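Long-range contacts in DspB (Aggregatibacter actinomycetemcomitans, PDB 1YHT), which probably cleaves beta-linked N-acetylglucosamine units of the biofilm polysaccharide, acting as a family 20 glycoside hydrolase with a TIM-barrel catalytic domain: residues 32-36 with 99-103; 39-43 with 103-109; 59-65 with 89-94; 271-277 with 301-307. One frame throughout, in Å; residues are numbered along the deposited sequence.

Contact 1 (32-36 with 99-103)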
loop_
_atom_site.group_PDB
_atom_site.type_symbol
_atom_site.label_atom_id
_atom_site.label_comp_id
_atom_site.label_asym_id
_atom_site.label_seq_id
_atom_site.Cartn_x
_atom_site.Cartn_y
_atom_site.Cartn_z
ATOM N N PRO A 32 3.915 17.877 -2.374
ATOM C CA PRO A 32 5.316 17.488 -2.609
ATOM C C PRO A 32 6.306 17.845 -1.491
ATOM O O PRO A 32 7.149 17.028 -1.112
ATOM C CB PRO A 32 5.662 18.239 -3.903
ATOM C CG PRO A 32 4.374 18.284 -4.639
ATOM C CD PRO A 32 3.309 18.472 -3.583
ATOM N N GLU A 33 6.170 19.043 -0.943
ATOM C CA GLU A 33 7.016 19.486 0.173
ATOM C C GLU A 33 6.963 18.536 1.372
ATOM O O GLU A 33 7.981 18.178 1.922
ATOM C CB GLU A 33 6.633 20.903 0.621
ATOM C CG GLU A 33 7.239 22.028 -0.216
ATOM C CD GLU A 33 8.719 22.282 0.025
ATOM O OE1 GLU A 33 9.230 21.831 1.074
ATOM O OE2 GLU A 33 9.365 22.924 -0.867
ATOM N N VAL A 34 5.762 18.160 1.769
ATOM C CA VAL A 34 5.549 17.270 2.897
ATOM C C VAL A 34 6.010 15.856 2.573
ATOM O O VAL A 34 6.597 15.191 3.418
ATOM C CB VAL A 34 4.093 17.293 3.344
ATOM C CG1 VAL A 34 3.818 16.216 4.357
ATOM C CG2 VAL A 34 3.700 18.709 3.890
ATOM N N ILE A 35 5.784 15.394 1.337
ATOM C CA ILE A 35 6.299 14.099 0.914
ATOM C C ILE A 35 7.824 14.055 1.007
ATOM O O ILE A 35 8.406 13.067 1.480
ATOM C CB ILE A 35 5.810 13.742 -0.492
ATOM C CG1 ILE A 35 4.276 13.428 -0.438
ATOM C CG2 ILE A 35 6.558 12.510 -0.993
ATOM C CD1 ILE A 35 3.612 13.215 -1.760
ATOM N N LYS A 36 8.476 15.123 0.584
ATOM C CA LYS A 36 9.922 15.257 0.750
ATOM C C LYS A 36 10.373 15.250 2.227
ATOM O O LYS A 36 11.438 14.716 2.525
ATOM C CB LYS A 36 10.440 16.515 0.070
ATOM C CG LYS A 36 10.503 16.427 -1.441
ATOM C CD LYS A 36 10.729 17.809 -2.028
ATOM C CE LYS A 36 10.861 17.779 -3.557
ATOM N NZ LYS A 36 11.482 19.035 -4.012
ATOM N N ASP A 99 9.983 15.685 -9.644
ATOM C CA ASP A 99 10.624 16.389 -8.546
ATOM C C ASP A 99 10.781 15.458 -7.274
ATOM O O ASP A 99 11.868 15.352 -6.687
ATOM C CB ASP A 99 9.806 17.650 -8.213
ATOM C CG ASP A 99 10.417 18.482 -7.056
ATOM O OD1 ASP A 99 11.643 18.551 -6.947
ATOM O OD2 ASP A 99 9.650 19.052 -6.255
ATOM N N ILE A 100 9.723 14.729 -6.925
ATOM C CA ILE A 100 9.771 13.799 -5.780
ATOM C C ILE A 100 10.763 12.652 -6.053
ATOM O O ILE A 100 11.496 12.274 -5.160
ATOM C CB ILE A 100 8.357 13.255 -5.466
ATOM C CG1 ILE A 100 7.479 14.407 -4.939
ATOM C CG2 ILE A 100 8.384 12.102 -4.442
ATOM C CD1 ILE A 100 5.989 14.152 -5.013
ATOM N N LYS A 101 10.736 12.117 -7.282
ATOM C CA LYS A 101 11.576 11.013 -7.714
ATOM C C LYS A 101 13.043 11.359 -7.592
ATOM O O LYS A 101 13.820 10.584 -7.020
ATOM C CB LYS A 101 11.266 10.639 -9.173
ATOM C CG LYS A 101 9.926 9.925 -9.372
ATOM C CD LYS A 101 9.444 9.914 -10.818
ATOM C CE LYS A 101 10.511 9.525 -11.850
ATOM N NZ LYS A 101 10.025 9.810 -13.278
ATOM N N ALA A 102 13.419 12.518 -8.147
ATOM C CA ALA A 102 14.797 13.042 -8.036
ATOM C C ALA A 102 15.238 13.178 -6.559
ATOM O O ALA A 102 16.340 12.780 -6.171
ATOM C CB ALA A 102 14.932 14.384 -8.813
ATOM N N TYR A 103 14.344 13.672 -5.723
ATOM C CA TYR A 103 14.673 13.940 -4.350
ATOM C C TYR A 103 14.894 12.590 -3.636
ATOM O O TYR A 103 15.922 12.409 -2.946
ATOM C CB TYR A 103 13.571 14.766 -3.711
ATOM C CG TYR A 103 13.948 15.291 -2.372
ATOM C CD1 TYR A 103 14.724 16.439 -2.268
ATOM C CD2 TYR A 103 13.558 14.636 -1.192
ATOM C CE1 TYR A 103 15.136 16.926 -0.998
ATOM C CE2 TYR A 103 13.950 15.110 0.047
ATOM C CZ TYR A 103 14.761 16.248 0.141
ATOM O OH TYR A 103 15.153 16.738 1.381
#

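Contact 2 (39-43 with 103-109)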
loop_
_atom_site.group_PDB
_atom_site.type_symbol
_atom_site.label_atom_id
_atom_site.label_comp_id
_atom_site.label_asym_id
_atom_site.label_seq_id
_atom_site.Cartn_x
_atom_site.Cartn_y
_atom_site.Cartn_z
ATOM N N ILE A 39 10.378 11.708 3.274
ATOM C CA ILE A 39 11.604 11.135 2.718
ATOM C C ILE A 39 12.858 11.475 3.600
ATOM O O ILE A 39 13.726 10.636 3.824
ATOM C CB ILE A 39 11.813 11.554 1.268
ATOM C CG1 ILE A 39 10.862 10.758 0.361
ATOM C CG2 ILE A 39 13.290 11.303 0.839
ATOM C CD1 ILE A 39 10.570 11.404 -0.901
ATOM N N ASP A 40 12.912 12.704 4.104
ATOM C CA ASP A 40 14.026 13.130 4.982
ATOM C C ASP A 40 14.058 12.271 6.223
ATOM O O ASP A 40 15.107 11.725 6.581
ATOM C CB ASP A 40 13.870 14.576 5.360
ATOM C CG ASP A 40 14.038 15.515 4.170
ATOM O OD1 ASP A 40 14.774 15.213 3.211
ATOM O OD2 ASP A 40 13.420 16.592 4.207
ATOM N N THR A 41 12.913 12.077 6.842
ATOM C CA THR A 41 12.826 11.225 8.042
ATOM C C THR A 41 13.268 9.787 7.747
ATOM O O THR A 41 14.063 9.222 8.499
ATOM C CB THR A 41 11.412 11.234 8.632
ATOM O OG1 THR A 41 11.073 12.559 8.932
ATOM C CG2 THR A 41 11.298 10.420 9.912
ATOM N N ILE A 42 12.780 9.218 6.634
ATOM C CA ILE A 42 13.113 7.853 6.280
ATOM C C ILE A 42 14.650 7.758 6.146
ATOM O O ILE A 42 15.297 6.848 6.700
ATOM C CB ILE A 42 12.387 7.383 4.973
ATOM C CG1 ILE A 42 10.858 7.355 5.173
ATOM C CG2 ILE A 42 12.834 5.961 4.576
ATOM C CD1 ILE A 42 10.073 7.383 3.893
ATOM N N SER A 43 15.207 8.703 5.391
ATOM C CA SER A 43 16.615 8.714 5.038
ATOM C C SER A 43 17.506 8.894 6.252
ATOM O O SER A 43 18.452 8.125 6.449
ATOM C CB SER A 43 16.887 9.854 4.067
ATOM O OG SER A 43 18.267 9.917 3.774
ATOM N N TYR A 103 14.344 13.672 -5.723
ATOM C CA TYR A 103 14.673 13.940 -4.350
ATOM C C TYR A 103 14.894 12.590 -3.636
ATOM O O TYR A 103 15.922 12.409 -2.946
ATOM C CB TYR A 103 13.571 14.766 -3.711
ATOM C CG TYR A 103 13.948 15.291 -2.372
ATOM C CD1 TYR A 103 14.724 16.439 -2.268
ATOM C CD2 TYR A 103 13.558 14.636 -1.192
ATOM C CE1 TYR A 103 15.136 16.926 -0.998
ATOM C CE2 TYR A 103 13.950 15.110 0.047
ATOM C CZ TYR A 103 14.761 16.248 0.141
ATOM O OH TYR A 103 15.153 16.738 1.381
ATOM N N ALA A 104 13.966 11.644 -3.852
ATOM C CA ALA A 104 14.062 10.277 -3.267
ATOM C C ALA A 104 15.339 9.579 -3.629
ATOM O O ALA A 104 16.049 9.020 -2.774
ATOM C CB ALA A 104 12.873 9.428 -3.732
ATOM N N LYS A 105 15.601 9.580 -4.934
ATOM C CA LYS A 105 16.764 8.958 -5.490
ATOM C C LYS A 105 18.067 9.514 -4.882
ATOM O O LYS A 105 18.925 8.750 -4.471
ATOM C CB LYS A 105 16.750 9.168 -6.992
ATOM C CG LYS A 105 17.250 8.018 -7.769
ATOM C CD LYS A 105 17.051 8.336 -9.260
ATOM C CE LYS A 105 17.745 7.304 -10.079
ATOM N NZ LYS A 105 17.822 7.773 -11.486
ATOM N N ALA A 106 18.196 10.819 -4.778
ATOM C CA ALA A 106 19.367 11.385 -4.118
ATOM C C ALA A 106 19.441 11.001 -2.645
ATOM O O ALA A 106 20.532 10.971 -2.054
ATOM C CB ALA A 106 19.411 12.872 -4.267
ATOM N N LYS A 107 18.303 10.709 -2.022
ATOM C CA LYS A 107 18.357 10.318 -0.607
ATOM C C LYS A 107 18.435 8.810 -0.422
ATOM O O LYS A 107 18.378 8.321 0.707
ATOM C CB LYS A 107 17.180 10.913 0.148
ATOM C CG LYS A 107 17.339 12.453 0.355
ATOM C CD LYS A 107 17.134 12.912 1.813
ATOM C CE LYS A 107 17.778 14.297 2.089
ATOM N NZ LYS A 107 17.600 14.738 3.522
ATOM N N GLY A 108 18.506 8.061 -1.520
ATOM C CA GLY A 108 18.627 6.626 -1.444
ATOM C C GLY A 108 17.328 5.953 -1.026
ATOM O O GLY A 108 17.359 4.849 -0.490
ATOM N N ILE A 109 16.208 6.639 -1.228
ATOM C CA ILE A 109 14.886 6.106 -0.890
ATOM C C ILE A 109 14.163 5.607 -2.144
ATOM O O ILE A 109 13.822 6.382 -3.047
ATOM C CB ILE A 109 14.008 7.154 -0.111
ATOM C CG1 ILE A 109 14.793 7.711 1.107
ATOM C CG2 ILE A 109 12.692 6.531 0.314
ATOM C CD1 ILE A 109 15.355 6.657 1.994
HETATM O O HOH W 1 19.143 12.799 4.482
#

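Contact 3 (59-65 with 89-94)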
loop_
_atom_site.group_PDB
_atom_site.type_symbol
_atom_site.label_atom_id
_atom_site.label_comp_id
_atom_site.label_asym_id
_atom_site.label_seq_id
_atom_site.Cartn_x
_atom_site.Cartn_y
_atom_site.Cartn_z
ATOM N N ASN A 59 -9.848 8.011 -4.066
ATOM C CA ASN A 59 -9.120 8.766 -5.070
ATOM C C ASN A 59 -8.005 7.960 -5.749
ATOM O O ASN A 59 -7.595 6.903 -5.256
ATOM C CB ASN A 59 -8.526 10.019 -4.406
ATOM C CG ASN A 59 -8.030 11.069 -5.401
ATOM O OD1 ASN A 59 -8.489 11.167 -6.546
ATOM N ND2 ASN A 59 -7.130 11.899 -4.935
ATOM N N TYR A 60 -7.595 8.460 -6.921
ATOM C CA TYR A 60 -6.422 7.998 -7.658
ATOM C C TYR A 60 -5.580 9.281 -7.740
ATOM O O TYR A 60 -5.905 10.192 -8.507
ATOM C CB TYR A 60 -6.826 7.530 -9.091
ATOM C CG TYR A 60 -5.686 6.994 -9.892
ATOM C CD1 TYR A 60 -5.313 5.659 -9.774
ATOM C CD2 TYR A 60 -4.928 7.829 -10.720
ATOM C CE1 TYR A 60 -4.229 5.139 -10.496
ATOM C CE2 TYR A 60 -3.824 7.340 -11.428
ATOM C CZ TYR A 60 -3.501 5.963 -11.311
ATOM O OH TYR A 60 -2.437 5.431 -11.949
ATOM N N ALA A 61 -4.500 9.337 -6.970
ATOM C CA ALA A 61 -3.867 10.598 -6.630
ATOM C C ALA A 61 -2.636 10.992 -7.461
ATOM O O ALA A 61 -1.824 11.801 -7.000
ATOM C CB ALA A 61 -3.504 10.591 -5.163
ATOM N N ILE A 62 -2.504 10.452 -8.672
ATOM C CA ILE A 62 -1.460 10.864 -9.614
ATOM C C ILE A 62 -2.034 11.066 -10.982
ATOM O O ILE A 62 -3.078 10.532 -11.316
ATOM C CB ILE A 62 -0.258 9.843 -9.697
ATOM C CG1 ILE A 62 -0.680 8.512 -10.324
ATOM C CG2 ILE A 62 0.266 9.603 -8.320
ATOM C CD1 ILE A 62 0.430 7.430 -10.266
ATOM N N GLU A 63 -1.294 11.814 -11.791
ATOM C CA GLU A 63 -1.644 12.061 -13.150
ATOM C C GLU A 63 -1.649 10.765 -13.977
ATOM O O GLU A 63 -0.866 9.814 -13.717
ATOM C CB GLU A 63 -0.679 13.087 -13.754
ATOM C CG GLU A 63 -1.056 13.559 -15.135
ATOM C CD GLU A 63 -0.398 14.866 -15.583
ATOM O OE1 GLU A 63 0.519 15.423 -14.919
ATOM O OE2 GLU A 63 -0.875 15.361 -16.603
ATOM N N SER A 64 -2.499 10.755 -15.006
ATOM C CA SER A 64 -2.672 9.566 -15.863
ATOM C C SER A 64 -3.157 9.934 -17.267
ATOM O O SER A 64 -4.200 10.577 -17.408
ATOM C CB SER A 64 -3.698 8.599 -15.273
ATOM O OG SER A 64 -3.879 7.469 -16.134
ATOM N N HIS A 65 -2.396 9.516 -18.282
ATOM C CA HIS A 65 -2.896 9.499 -19.671
ATOM C C HIS A 65 -4.029 8.466 -19.853
ATOM O O HIS A 65 -5.069 8.759 -20.400
ATOM C CB HIS A 65 -1.761 9.140 -20.650
ATOM C CG HIS A 65 -0.894 10.292 -21.062
ATOM N ND1 HIS A 65 -0.085 10.976 -20.182
ATOM C CD2 HIS A 65 -0.656 10.818 -22.291
ATOM C CE1 HIS A 65 0.575 11.915 -20.848
ATOM N NE2 HIS A 65 0.225 11.856 -22.132
ATOM N N LYS A 89 -11.059 15.999 -6.743
ATOM C CA LYS A 89 -9.989 15.431 -5.873
ATOM C C LYS A 89 -8.622 15.793 -6.418
ATOM O O LYS A 89 -8.522 16.021 -7.613
ATOM C CB LYS A 89 -10.064 13.917 -5.895
ATOM C CG LYS A 89 -11.292 13.329 -5.370
ATOM C CD LYS A 89 -11.578 13.826 -3.989
ATOM C CE LYS A 89 -12.557 12.869 -3.310
ATOM N NZ LYS A 89 -13.429 13.659 -2.397
ATOM N N PRO A 90 -7.588 15.868 -5.541
ATOM C CA PRO A 90 -6.236 16.225 -5.953
ATOM C C PRO A 90 -5.416 15.124 -6.590
ATOM O O PRO A 90 -5.659 13.951 -6.352
ATOM C CB PRO A 90 -5.583 16.662 -4.649
ATOM C CG PRO A 90 -6.296 15.833 -3.596
ATOM C CD PRO A 90 -7.698 15.759 -4.068
ATOM N N PHE A 91 -4.468 15.514 -7.433
ATOM C CA PHE A 91 -3.493 14.536 -7.922
ATOM C C PHE A 91 -2.154 15.184 -8.151
ATOM O O PHE A 91 -2.041 16.404 -8.379
ATOM C CB PHE A 91 -4.020 13.822 -9.156
ATOM C CG PHE A 91 -4.211 14.721 -10.342
ATOM C CD1 PHE A 91 -3.188 14.856 -11.284
ATOM C CD2 PHE A 91 -5.401 15.416 -10.540
ATOM C CE1 PHE A 91 -3.355 15.666 -12.414
ATOM C CE2 PHE A 91 -5.563 16.220 -11.662
ATOM C CZ PHE A 91 -4.530 16.351 -12.591
ATOM N N LEU A 92 -1.106 14.374 -8.067
ATOM C CA LEU A 92 0.260 14.850 -8.330
ATOM C C LEU A 92 0.467 14.879 -9.810
ATOM O O LEU A 92 0.220 13.872 -10.495
ATOM C CB LEU A 92 1.298 13.935 -7.658
ATOM C CG LEU A 92 1.334 13.987 -6.142
ATOM C CD1 LEU A 92 2.135 12.807 -5.556
ATOM C CD2 LEU A 92 1.841 15.343 -5.607
ATOM N N SER A 93 0.963 16.000 -10.326
ATOM C CA SER A 93 1.318 16.077 -11.714
ATOM C C SER A 93 2.579 15.264 -11.977
ATOM O O SER A 93 3.353 14.982 -11.070
ATOM C CB SER A 93 1.571 17.532 -12.146
ATOM O OG SER A 93 2.820 17.975 -11.643
ATOM N N TYR A 94 2.803 14.933 -13.243
ATOM C CA TYR A 94 4.048 14.272 -13.641
ATOM C C TYR A 94 5.312 15.096 -13.286
ATOM O O TYR A 94 6.320 14.538 -12.897
ATOM C CB TYR A 94 4.083 14.047 -15.140
ATOM C CG TYR A 94 3.051 13.111 -15.705
ATOM C CD1 TYR A 94 2.771 11.863 -15.113
ATOM C CD2 TYR A 94 2.388 13.439 -16.873
ATOM C CE1 TYR A 94 1.831 11.007 -15.674
ATOM C CE2 TYR A 94 1.446 12.549 -17.454
ATOM C CZ TYR A 94 1.175 11.357 -16.830
ATOM O OH TYR A 94 0.223 10.518 -17.442
#

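Contact 4 (271-277 with 301-307)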
loop_
_atom_site.group_PDB
_atom_site.type_symbol
_atom_site.label_atom_id
_atom_site.label_comp_id
_atom_site.label_asym_id
_atom_site.label_seq_id
_atom_site.Cartn_x
_atom_site.Cartn_y
_atom_site.Cartn_z
ATOM N N ASN A 271 7.121 -7.066 7.824
ATOM C CA ASN A 271 6.174 -7.024 8.887
ATOM C C ASN A 271 5.503 -5.650 8.915
ATOM O O ASN A 271 6.127 -4.644 9.188
ATOM C CB ASN A 271 6.905 -7.316 10.214
ATOM C CG ASN A 271 5.959 -7.431 11.412
ATOM O OD1 ASN A 271 4.750 -7.247 11.282
ATOM N ND2 ASN A 271 6.518 -7.767 12.592
ATOM N N TYR A 272 4.220 -5.632 8.635
ATOM C CA TYR A 272 3.438 -4.406 8.631
ATOM C C TYR A 272 2.464 -4.369 9.824
ATOM O O TYR A 272 1.563 -3.535 9.846
ATOM C CB TYR A 272 2.679 -4.296 7.330
ATOM C CG TYR A 272 3.415 -3.615 6.168
ATOM C CD1 TYR A 272 4.637 -4.082 5.711
ATOM C CD2 TYR A 272 2.850 -2.525 5.500
ATOM C CE1 TYR A 272 5.285 -3.489 4.614
ATOM C CE2 TYR A 272 3.486 -1.955 4.387
ATOM C CZ TYR A 272 4.715 -2.434 3.952
ATOM O OH TYR A 272 5.383 -1.898 2.820
ATOM N N ASN A 273 2.651 -5.308 10.777
ATOM C CA ASN A 273 1.762 -5.495 11.980
ATOM C C ASN A 273 0.890 -4.301 12.267
ATOM O O ASN A 273 1.381 -3.302 12.776
ATOM C CB ASN A 273 2.622 -5.802 13.215
ATOM C CG ASN A 273 1.796 -6.079 14.484
ATOM O OD1 ASN A 273 0.663 -5.629 14.621
ATOM N ND2 ASN A 273 2.383 -6.814 15.408
ATOM N N SER A 274 -0.412 -4.413 11.983
ATOM C CA SER A 274 -1.337 -3.285 12.115
ATOM C C SER A 274 -1.485 -2.800 13.565
ATOM O O SER A 274 -1.701 -1.634 13.801
ATOM C CB SER A 274 -2.713 -3.616 11.535
ATOM O OG SER A 274 -3.270 -4.732 12.202
ATOM N N TYR A 275 -1.311 -3.672 14.547
ATOM C CA TYR A 275 -1.423 -3.176 15.919
ATOM C C TYR A 275 -0.406 -2.094 16.276
ATOM O O TYR A 275 -0.790 -1.074 16.856
ATOM C CB TYR A 275 -1.335 -4.305 16.921
ATOM C CG TYR A 275 -1.631 -3.836 18.331
ATOM C CD1 TYR A 275 -2.947 -3.621 18.765
ATOM C CD2 TYR A 275 -0.604 -3.568 19.201
ATOM C CE1 TYR A 275 -3.213 -3.170 20.055
ATOM C CE2 TYR A 275 -0.860 -3.145 20.502
ATOM C CZ TYR A 275 -2.155 -2.972 20.920
ATOM O OH TYR A 275 -2.346 -2.521 22.200
ATOM N N TYR A 276 0.872 -2.321 15.975
ATOM C CA TYR A 276 1.945 -1.360 16.308
ATOM C C TYR A 276 2.323 -0.383 15.184
ATOM O O TYR A 276 2.890 0.689 15.435
ATOM C CB TYR A 276 3.219 -2.113 16.690
ATOM C CG TYR A 276 3.138 -2.735 18.049
ATOM C CD1 TYR A 276 3.145 -1.923 19.191
ATOM C CD2 TYR A 276 3.015 -4.125 18.209
ATOM C CE1 TYR A 276 3.065 -2.469 20.441
ATOM C CE2 TYR A 276 2.962 -4.689 19.495
ATOM C CZ TYR A 276 2.976 -3.853 20.592
ATOM O OH TYR A 276 2.892 -4.362 21.866
ATOM N N LEU A 277 2.061 -0.801 13.957
ATOM C CA LEU A 277 2.631 -0.157 12.798
ATOM C C LEU A 277 1.635 0.530 11.886
ATOM O O LEU A 277 2.056 1.130 10.906
ATOM C CB LEU A 277 3.498 -1.147 12.018
ATOM C CG LEU A 277 4.565 -1.897 12.812
ATOM C CD1 LEU A 277 5.298 -2.840 11.931
ATOM C CD2 LEU A 277 5.575 -1.001 13.522
ATOM N N ASN A 301 7.718 -1.748 23.525
ATOM C CA ASN A 301 6.933 -2.984 23.401
ATOM C C ASN A 301 6.991 -3.688 22.040
ATOM O O ASN A 301 6.637 -4.858 21.954
ATOM C CB ASN A 301 5.445 -2.717 23.750
ATOM C CG ASN A 301 5.263 -2.104 25.136
ATOM O OD1 ASN A 301 4.711 -1.000 25.289
ATOM N ND2 ASN A 301 5.725 -2.792 26.136
ATOM N N TRP A 302 7.390 -3.001 20.969
ATOM C CA TRP A 302 7.449 -3.669 19.676
ATOM C C TRP A 302 8.851 -4.140 19.325
ATOM O O TRP A 302 9.848 -3.478 19.653
ATOM C CB TRP A 302 6.867 -2.804 18.548
ATOM C CG TRP A 302 6.859 -3.557 17.247
ATOM C CD1 TRP A 302 6.074 -4.618 16.911
ATOM C CD2 TRP A 302 7.731 -3.336 16.142
ATOM N NE1 TRP A 302 6.382 -5.055 15.632
ATOM C CE2 TRP A 302 7.394 -4.278 15.140
ATOM C CE3 TRP A 302 8.724 -2.390 15.869
ATOM C CZ2 TRP A 302 8.035 -4.313 13.913
ATOM C CZ3 TRP A 302 9.382 -2.458 14.656
ATOM C CH2 TRP A 302 9.052 -3.439 13.709
ATOM N N ASP A 303 8.943 -5.302 18.688
ATOM C CA ASP A 303 10.166 -5.684 17.986
ATOM C C ASP A 303 9.806 -6.394 16.699
ATOM O O ASP A 303 8.641 -6.803 16.483
ATOM C CB ASP A 303 11.134 -6.544 18.837
ATOM C CG ASP A 303 10.601 -7.911 19.161
ATOM O OD1 ASP A 303 10.662 -8.801 18.286
ATOM O OD2 ASP A 303 10.187 -8.107 20.335
ATOM N N LEU A 304 10.803 -6.545 15.840
ATOM C CA LEU A 304 10.532 -6.989 14.465
ATOM C C LEU A 304 9.826 -8.369 14.405
ATOM O O LEU A 304 9.117 -8.663 13.436
ATOM C CB LEU A 304 11.824 -6.995 13.653
ATOM C CG LEU A 304 11.673 -7.354 12.184
ATOM C CD1 LEU A 304 10.719 -6.314 11.464
ATOM C CD2 LEU A 304 13.021 -7.461 11.513
ATOM N N GLY A 305 10.008 -9.192 15.432
ATOM C CA GLY A 305 9.449 -10.536 15.457
ATOM C C GLY A 305 8.020 -10.642 15.939
ATOM O O GLY A 305 7.389 -11.718 15.875
ATOM N N VAL A 306 7.509 -9.537 16.442
ATOM C CA VAL A 306 6.172 -9.443 16.881
ATOM C C VAL A 306 5.370 -9.072 15.659
ATOM O O VAL A 306 5.436 -7.925 15.206
ATOM C CB VAL A 306 6.019 -8.430 17.986
ATOM C CG1 VAL A 306 4.533 -8.277 18.415
ATOM C CG2 VAL A 306 6.864 -8.838 19.219
ATOM N N TRP A 307 4.609 -10.055 15.140
ATOM C CA TRP A 307 3.863 -9.893 13.861
ATOM C C TRP A 307 2.366 -10.016 14.032
ATOM O O TRP A 307 1.627 -9.466 13.230
ATOM C CB TRP A 307 4.306 -10.917 12.828
ATOM C CG TRP A 307 4.019 -12.310 13.255
ATOM C CD1 TRP A 307 4.793 -13.094 14.057
ATOM C CD2 TRP A 307 2.864 -13.093 12.925
ATOM N NE1 TRP A 307 4.193 -14.312 14.245
ATOM C CE2 TRP A 307 3.009 -14.342 13.559
ATOM C CE3 TRP A 307 1.722 -12.855 12.166
ATOM C CZ2 TRP A 307 2.048 -15.352 13.459
ATOM C CZ3 TRP A 307 0.766 -13.862 12.062
ATOM C CH2 TRP A 307 0.938 -15.094 12.707
#

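Contact 1 (32-36 with 99-103)
Two outer helices of the barrel, 32-44 and 94-106, meet where Lys36 reaches across to Asp99 and Tyr103. Their short segments run nearly parallel, at 16°, with axes 10.3 Å apart. The extended chain of Lys36 lies over the Tyr103 ring and ends at the Asp99 carboxylate. NZ forms a salt bridge with Asp99 OD2 at 2.9 Å. It meets this oxygen on the syn side, 27° out of the carboxylate plane. A second, weak bond joins Lys36 NZ to Asp99 OD1 at 3.0 Å, so the ammonium straddles both oxygens. Lower down, Lys36 CG sits over one face of the Tyr103 ring, 3.9 Å from its centroid, in a CH-pi contact displaced toward the rim. With CG anti to the backbone N (chi1 -170°), the Tyr103 ring is carried toward helix 32-44, where one face meets Lys36. Its hydroxyl is bonded to Asp40, one turn beyond Lys36.

These are the first two consecutive helices of the TIM barrel. They follow strands 18-24 and 49-53, which are parallel neighbours. The inner side of the helix pair is apolar. Ile35 and Ile100 cross at about a right angle, with their CG2 methyls 3.9 Å apart. Ile100 CD1 reaches Pro32 CB at 4.2 Å. Val34 turns the other way, onto helix 339-358.

Contact 2 (39-43 with 103-109)
Asp40 receives Tyr103 and Lys107 on the same carboxylate oxygen, where helix 32-44 passes the end of helix 94-106. These are adjacent outer helices of the TIM barrel. The second one ends in a Schellman motif, with Gly108 at positive phi. The Asp40 and Tyr103 side chains cross at about a right angle, the carboxylate plane turned 68° from the ring. OD1 lies at the ring edge, close to the ring plane, and accepts from Tyr103 OH. The modelled Tyr103 OH to Asp40 OD1 distance, 2.4 Å, is very short and its exact value doubtful. Lys107 comes from another direction. Its chain bends at chi2, and NZ meets Asp40 OD1 at 2.9 Å from above the carboxylate plane, 48° out of it.

Beneath the polar group, Ile39 slides past both Tyr103 and Ile109, running opposite to each. Its CG2 branch touches Tyr103 CD2 at 3.9 Å and also meets Ile109 CG1. Ile42 crosses Ile109 obliquely, with CG2 3.7 Å from Ile109 CD1. Ile39, Ile42 and Ile109 all rest on Leu50 of strand 49-53. At the outer side a water links the two segments, accepting from Lys107 NZ at 2.7 Å and lying 3.1 Å from Ser43 OG.

Contact 3 (59-65 with 89-94)
The backbones of Ile62 and Leu92 form a single bridge between two segments that run in roughly the same direction, 39° apart end to end. Leu92 N donates to Ala61 O at 2.9 Å. Leu92 O in turn accepts from Glu63 N, also at 2.9 Å. Leu92 thus binds the residues on either side of Ile62, the pattern of a parallel bridge.

Toward Lys89, Asn59 ND2 donates to Pro90 O at 2.9 Å, in the carbonyl plane. Toward Tyr94, the Glu63 carboxylate stacks on the tyrosine ring with planes only 5° apart. Glu63 CG lies over the same face, 3.6 Å from the Tyr94 centroid. The extended Glu63 chain brings OE1 to Tyr94 N at 2.9 Å, on the anti side of the carboxylate. OE2 is held by Arg70 and the backbone N of Ala71, which fixes the rotation of the group. At the far end of the ring, Tyr94 OH and His65 ND1 share a nearly straight hydrogen bond of 2.8 Å, and His65 N adds a weak one. A glycerol lies about 4 Å from the Tyr94 side chain.

Ser93 is the N-cap of helix 94-106, and Glu63 takes the next backbone N-H. The Glu63 charge probably suits the helix start. The arrangement belongs to a long beta-alpha loop of the TIM barrel, which follows strand 49-53 and carries the small antiparallel sheet ending in 90-91.

Contact 4 (271-277 with 301-307)
Val306 O is gripped by three donors, Asn271 ND2, Asn273 ND2 and Trp302 NE1. Asn271 ND2 is the closest, 2.8 Å from Val306 O, and its other hydrogen goes to Leu304 O at 2.9 Å. Both acceptors lie near the amide plane. The bond from Asn273 ND2 to Val306 O is longer, 3.3 Å, and this amide also serves Gly309 O. The two amides meet Val306 O from above its carbonyl plane, whereas Trp302 NE1 approaches in that plane at 3.1 Å. Leu277 CD2 sits over the centre of the Trp302 six-membered ring, 3.9 Å from its centroid. Trp302 CB lies over one face of Tyr276, and Tyr275 covers the opposite face.

Here the start of helix 274-277, just after barrel strand 269-271, is joined to the loop leading from helix 287-301 to strand 324-329. An Asx turn sets the Asn271 amide, with OD1 accepting from Asn273 N, the helix N-cap, at 2.9 Å. Asp303 makes a second Asx turn to Gly305 N and pairs with Arg315.

Overall arrangement
Contacts 1 and 2 hold the same two helices, 32-44 and 94-106, and share Tyr103. Both are partly buried, with isoleucines on the inner side and charged pairs on the outer. Contact 3 is buried. It lies in the loop before helix 94-106 and touches contact 1 through Leu92, which packs on Pro32, Ile35 and Ile100. Backbone bonds and a carboxylate at the helix start do the work there. Contact 4 is also buried, but lies on the opposite side of the chain's centre from contact 3, about 32 Å away between centres. Its chemistry is different again, with asparagine amides, a shared carbonyl and aromatic rings, and no salt bridge between its segments.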